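Side-chain contacts in peptidase, C14 family (Geobacter sulfurreducens PCA, PDB 3BIJ), which probably acts as a cysteine-type endopeptidase of the caspase-like C14 family, though its function remains uncharacterised: residues D62-A67 with D113-L118; T224-R229 with R249-D254. All blocks are in the same frame, centred on the assembly; numbering follows the deposited sequence.

Interaction 1 of 2, residues D62-A67 with D113-L118; sequences DAIGKA and DELYAL
No ring, amide or other flat group takes part where I64 meets L115 and L118: three aliphatic side chains do all the touching. Both branches of I64 reach L118, and the longer one also reaches L115. Its methyl CG2, placed anti to the backbone N by a chi1 of -61°, rests 3.9 Å from L118 CB, at the root of that leucine. The longer branch runs on to CD1, which lies 3.9 Å from L118 CD2 and meets the tip of L115, with CD1 to CD1 at 4.0 Å. I64 crosses both leucines at about a right angle; L118 meets it along its length, L115 only at CD1.

Helix 57-70 is the helix of a beta-alpha-beta crossover of the caspase domain, leading from strand 46-51 to strand 76-89, with strand 4-10 between those two in the sheet, and the short helix 112-119 packs against it. I64 accordingly also packs on L7 and L79, while L115 shares L79 from helix 112-119. Cut back to alanine, I64 would lose both branches, which would probably leave L118 CD2 and L115 CD1 without their partner and open a gap beside L7 and L79. On the exposed side of helix 57-70, K66 NZ reaches back one turn to D62 OD1 in a weakly bonded salt bridge of 3.2 Å.

Interaction 2 of 2, residues T224-R229 with R249-D254; sequences TGQLLR and RRMPPD
R250 reaches from the end of helix 240-250 across to Q226 and R229, and is the side chain to follow. Its CB and CD both pass beside the amide of Q226, the chain going straight on through CG before it bends at chi3 (64°). That bend brings NE in front of the same amide, whose end comes to the edge of the R250 guanidinium, near its plane, with the two planes 29° apart. Beyond CZ, NH2 passes to R229, where it comes up against the aliphatic part of the chain, 3.5 Å from R229 CG. The R229 guanidinium is turned 58° from that of R250, and R229 NH2 is 4.0 Å from R250 NH2. The two arginines share D97 of a third subunit, whose OD2 makes a salt bridge with the NH2 of each, which probably offsets their like charges.

The stem of Q226 has its own partner. The selenium of selenomethionine M251 lies 3.7 Å from Q226 CG and 4.0 Å from Q226 CB, the two side chains running antiparallel alongside one another. From M251 on the chain is loop, and P252 and P253 pack on Y145 of a second subunit. Within the chain, L227 packs on F243 and I247 of helix 240-250 and on M36 of helix 29-42, while T224 hydrogen-bonds D133 at the end of strand 127-133; helix 222-231 therefore packs against helices 240-250 and 29-42 and is tied to the end of that strand.

How the interactions relate
All four segments belong to one caspase domain, and the two contacts follow in series: interaction 1 is closed by L118 long before interaction 2 opens at T224. Their centres are 28 Å apart, on opposite sides of the chain's centre, and their nearest atoms stay about 15 Å from each other. The large mixed sheet links them: interaction 1 packs on strands 4-10 and 76-89, while helix 222-231, which carries part of interaction 2, is bonded through T224 to D133 of strand 127-133, a neighbour of 76-89. Their settings differ too. Interaction 1 is apolar packing within one chain, whereas interaction 2 faces two other subunits and ties its arginines into the assembly.

Interaction 1 of 2, residues D62-A67 with D113-L118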
loop_
_atom_site.group_PDB
_atom_site.type_symbol
_atom_site.label_atom_id
_atom_site.label_comp_id
_atom_site.label_asym_id
_atom_site.label_seq_id
_atom_site.Cartn_x
_atom_site.Cartn_y
_atom_site.Cartn_z
ATOM N N ASP A 62 -33.216 -31.824 11.204
ATOM C CA ASP A 62 -33.543 -33.125 11.763
ATOM C C ASP A 62 -32.485 -33.643 12.728
ATOM O O ASP A 62 -32.820 -34.188 13.773
ATOM C CB ASP A 62 -33.744 -34.133 10.635
ATOM C CG ASP A 62 -34.082 -35.513 11.145
ATOM O OD1 ASP A 62 -33.134 -36.271 11.457
ATOM O OD2 ASP A 62 -35.296 -35.835 11.240
ATOM N N ALA A 63 -31.210 -33.488 12.375
ATOM C CA ALA A 63 -30.127 -33.950 13.239
ATOM C C ALA A 63 -30.161 -33.215 14.575
ATOM O O ALA A 63 -30.106 -33.841 15.637
ATOM C CB ALA A 63 -28.782 -33.737 12.563
ATOM N N ILE A 64 -30.243 -31.887 14.527
ATOM C CA ILE A 64 -30.283 -31.107 15.754
ATOM C C ILE A 64 -31.521 -31.515 16.540
ATOM O O ILE A 64 -31.477 -31.626 17.768
ATOM C CB ILE A 64 -30.331 -29.583 15.476
ATOM C CG1 ILE A 64 -29.079 -29.146 14.717
ATOM C CG2 ILE A 64 -30.391 -28.814 16.799
ATOM C CD1 ILE A 64 -29.106 -27.699 14.259
ATOM N N GLY A 65 -32.618 -31.752 15.827
ATOM C CA GLY A 65 -33.854 -32.148 16.484
ATOM C C GLY A 65 -33.681 -33.445 17.247
ATOM O O GLY A 65 -34.106 -33.578 18.398
ATOM N N LYS A 66 -33.050 -34.412 16.595
ATOM C CA LYS A 66 -32.809 -35.700 17.217
ATOM C C LYS A 66 -32.069 -35.465 18.528
ATOM O O LYS A 66 -32.535 -35.865 19.602
ATOM C CB LYS A 66 -31.978 -36.589 16.287
ATOM C CG LYS A 66 -32.680 -36.934 14.975
ATOM C CD LYS A 66 -33.988 -37.683 15.234
ATOM C CE LYS A 66 -34.763 -38.034 13.950
ATOM N NZ LYS A 66 -34.026 -38.944 13.015
ATOM N N ALA A 67 -30.926 -34.789 18.435
ATOM C CA ALA A 67 -30.113 -34.484 19.610
ATOM C C ALA A 67 -30.924 -33.877 20.749
ATOM O O ALA A 67 -30.863 -34.355 21.880
ATOM C CB ALA A 67 -28.981 -33.547 19.232
ATOM N N ASP A 113 -33.062 -17.454 13.291
ATOM C CA ASP A 113 -34.146 -17.762 14.209
ATOM C C ASP A 113 -34.465 -19.248 14.228
ATOM O O ASP A 113 -34.763 -19.805 15.277
ATOM C CB ASP A 113 -35.387 -16.951 13.844
ATOM C CG ASP A 113 -35.321 -15.529 14.373
ATOM O OD1 ASP A 113 -35.785 -14.595 13.673
ATOM O OD2 ASP A 113 -34.807 -15.356 15.502
ATOM N N GLU A 114 -34.406 -19.893 13.069
ATOM C CA GLU A 114 -34.683 -21.322 13.006
ATOM C C GLU A 114 -33.658 -22.091 13.841
ATOM O O GLU A 114 -34.006 -23.049 14.525
ATOM C CB GLU A 114 -34.631 -21.819 11.562
ATOM C CG GLU A 114 -35.462 -21.006 10.579
ATOM C CD GLU A 114 -35.501 -21.631 9.194
ATOM O OE1 GLU A 114 -36.257 -22.610 9.005
ATOM O OE2 GLU A 114 -34.766 -21.151 8.298
ATOM N N LEU A 115 -32.395 -21.672 13.776
ATOM C CA LEU A 115 -31.324 -22.317 14.533
ATOM C C LEU A 115 -31.495 -22.024 16.016
ATOM O O LEU A 115 -31.416 -22.922 16.855
ATOM C CB LEU A 115 -29.962 -21.797 14.070
ATOM C CG LEU A 115 -28.756 -22.281 14.869
ATOM C CD1 LEU A 115 -28.632 -23.790 14.764
ATOM C CD2 LEU A 115 -27.503 -21.589 14.362
ATOM N N TYR A 116 -31.721 -20.756 16.335
ATOM C CA TYR A 116 -31.912 -20.359 17.715
ATOM C C TYR A 116 -33.054 -21.151 18.329
ATOM O O TYR A 116 -32.934 -21.636 19.452
ATOM C CB TYR A 116 -32.196 -18.857 17.802
ATOM C CG TYR A 116 -31.000 -17.993 17.477
ATOM C CD1 TYR A 116 -31.154 -16.640 17.155
ATOM C CD2 TYR A 116 -29.711 -18.530 17.478
ATOM C CE1 TYR A 116 -30.052 -15.844 16.833
ATOM C CE2 TYR A 116 -28.609 -17.754 17.162
ATOM C CZ TYR A 116 -28.782 -16.411 16.838
ATOM O OH TYR A 116 -27.679 -15.653 16.504
ATOM N N ALA A 117 -34.154 -21.302 17.596
ATOM C CA ALA A 117 -35.305 -22.044 18.118
ATOM C C ALA A 117 -34.941 -23.503 18.357
ATOM O O ALA A 117 -35.342 -24.103 19.363
ATOM C CB ALA A 117 -36.483 -21.960 17.155
ATOM N N LEU A 118 -34.184 -24.078 17.429
ATOM C CA LEU A 118 -33.757 -25.465 17.553
ATOM C C LEU A 118 -32.923 -25.635 18.826
ATOM O O LEU A 118 -33.094 -26.605 19.575
ATOM C CB LEU A 118 -32.948 -25.883 16.319
ATOM C CG LEU A 118 -33.648 -26.724 15.243
ATOM C CD1 LEU A 118 -35.057 -26.238 15.017
ATOM C CD2 LEU A 118 -32.853 -26.655 13.960
#

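Interaction 2 of 2, residues T224-R229 with R249-D254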
loop_
_atom_site.group_PDB
_atom_site.type_symbol
_atom_site.label_atom_id
_atom_site.label_comp_id
_atom_site.label_asym_id
_atom_site.label_seq_id
_atom_site.Cartn_x
_atom_site.Cartn_y
_atom_site.Cartn_z
ATOM N N THR A 224 -10.574 -21.871 12.680
ATOM C CA THR A 224 -10.413 -23.295 12.936
ATOM C C THR A 224 -8.936 -23.709 12.973
ATOM O O THR A 224 -8.512 -24.501 13.827
ATOM C CB THR A 224 -11.156 -24.143 11.870
ATOM O OG1 THR A 224 -12.540 -23.766 11.842
ATOM C CG2 THR A 224 -11.043 -25.619 12.195
ATOM N N GLY A 225 -8.154 -23.170 12.051
ATOM C CA GLY A 225 -6.739 -23.493 12.013
ATOM C C GLY A 225 -6.052 -23.161 13.325
ATOM O O GLY A 225 -5.253 -23.948 13.825
ATOM N N GLN A 226 -6.352 -21.994 13.890
ATOM C CA GLN A 226 -5.738 -21.621 15.148
ATOM C C GLN A 226 -6.350 -22.380 16.313
ATOM O O GLN A 226 -5.694 -22.597 17.340
ATOM C CB GLN A 226 -5.845 -20.123 15.378
ATOM C CG GLN A 226 -5.033 -19.352 14.378
ATOM C CD GLN A 226 -3.581 -19.772 14.368
ATOM O OE1 GLN A 226 -2.966 -19.888 13.311
ATOM N NE2 GLN A 226 -3.020 -19.996 15.547
ATOM N N LEU A 227 -7.610 -22.781 16.171
ATOM C CA LEU A 227 -8.245 -23.553 17.229
ATOM C C LEU A 227 -7.444 -24.859 17.321
ATOM O O LEU A 227 -7.017 -25.255 18.401
ATOM C CB LEU A 227 -9.727 -23.820 16.893
ATOM C CG LEU A 227 -10.620 -24.632 17.850
ATOM C CD1 LEU A 227 -12.119 -24.421 17.534
ATOM C CD2 LEU A 227 -10.259 -26.096 17.727
ATOM N N LEU A 228 -7.208 -25.510 16.185
ATOM C CA LEU A 228 -6.441 -26.751 16.185
ATOM C C LEU A 228 -5.012 -26.548 16.678
ATOM O O LEU A 228 -4.430 -27.427 17.317
ATOM C CB LEU A 228 -6.409 -27.355 14.781
ATOM C CG LEU A 228 -7.787 -27.702 14.229
ATOM C CD1 LEU A 228 -7.688 -28.097 12.759
ATOM C CD2 LEU A 228 -8.381 -28.799 15.053
ATOM N N ARG A 229 -4.434 -25.391 16.394
ATOM C CA ARG A 229 -3.063 -25.160 16.836
ATOM C C ARG A 229 -2.910 -25.026 18.362
ATOM O O ARG A 229 -1.935 -25.520 18.923
ATOM C CB ARG A 229 -2.475 -23.939 16.112
ATOM C CG ARG A 229 -1.102 -23.517 16.629
ATOM C CD ARG A 229 -0.135 -23.081 15.531
ATOM N NE ARG A 229 0.559 -24.216 14.942
ATOM C CZ ARG A 229 1.775 -24.150 14.405
ATOM N NH1 ARG A 229 2.342 -25.230 13.884
ATOM N NH2 ARG A 229 2.435 -23.002 14.397
ATOM N N ARG A 249 -5.457 -14.498 20.810
ATOM C CA ARG A 249 -4.127 -13.939 20.941
ATOM C C ARG A 249 -3.305 -14.129 19.675
ATOM O O ARG A 249 -2.471 -13.291 19.343
ATOM C CB ARG A 249 -3.406 -14.587 22.121
ATOM C CG ARG A 249 -2.678 -13.610 23.031
ATOM C CD ARG A 249 -3.645 -12.554 23.573
ATOM N NE ARG A 249 -3.014 -11.685 24.576
ATOM C CZ ARG A 249 -2.635 -12.096 25.781
ATOM N NH1 ARG A 249 -2.827 -13.364 26.139
ATOM N NH2 ARG A 249 -2.065 -11.243 26.621
ATOM N N ARG A 250 -3.556 -15.227 18.967
ATOM C CA ARG A 250 -2.833 -15.571 17.743
ATOM C C ARG A 250 -3.461 -15.008 16.472
ATOM O O ARG A 250 -2.802 -14.890 15.444
ATOM C CB ARG A 250 -2.759 -17.091 17.627
ATOM C CG ARG A 250 -2.221 -17.768 18.883
ATOM C CD ARG A 250 -2.307 -19.281 18.783
ATOM N NE ARG A 250 -1.459 -19.811 17.709
ATOM C CZ ARG A 250 -0.133 -19.877 17.764
ATOM N NH1 ARG A 250 0.522 -19.451 18.841
ATOM N NH2 ARG A 250 0.531 -20.372 16.737
HETATM N N MSE A 251 -4.741 -14.665 16.564
HETATM C CA MSE A 251 -5.527 -14.141 15.460
HETATM C C MSE A 251 -5.233 -12.694 15.115
HETATM O O MSE A 251 -4.924 -11.892 15.984
HETATM C CB MSE A 251 -7.000 -14.258 15.808
HETATM C CG MSE A 251 -7.487 -15.682 15.994
HETATM SE SE MSE A 251 -7.527 -16.663 14.303
HETATM C CE MSE A 251 -9.098 -15.858 13.509
ATOM N N PRO A 252 -5.353 -12.336 13.832
ATOM C CA PRO A 252 -5.104 -10.966 13.383
ATOM C C PRO A 252 -6.213 -10.040 13.904
ATOM O O PRO A 252 -7.359 -10.470 14.099
ATOM C CB PRO A 252 -5.108 -11.100 11.864
ATOM C CG PRO A 252 -6.079 -12.229 11.618
ATOM C CD PRO A 252 -5.705 -13.213 12.701
ATOM N N PRO A 253 -5.894 -8.751 14.124
ATOM C CA PRO A 253 -6.875 -7.785 14.633
ATOM C C PRO A 253 -8.139 -7.595 13.801
ATOM O O PRO A 253 -9.148 -7.134 14.325
ATOM C CB PRO A 253 -6.058 -6.502 14.770
ATOM C CG PRO A 253 -5.025 -6.640 13.687
ATOM C CD PRO A 253 -4.612 -8.095 13.818
ATOM N N ASP A 254 -8.085 -7.966 12.518
ATOM C CA ASP A 254 -9.234 -7.820 11.621
ATOM C C ASP A 254 -10.159 -9.045 11.686
ATOM O O ASP A 254 -11.199 -9.095 11.016
ATOM C CB ASP A 254 -8.754 -7.587 10.181
ATOM C CG ASP A 254 -8.203 -8.837 9.539
ATOM O OD1 ASP A 254 -7.320 -9.496 10.135
ATOM O OD2 ASP A 254 -8.652 -9.166 8.422
#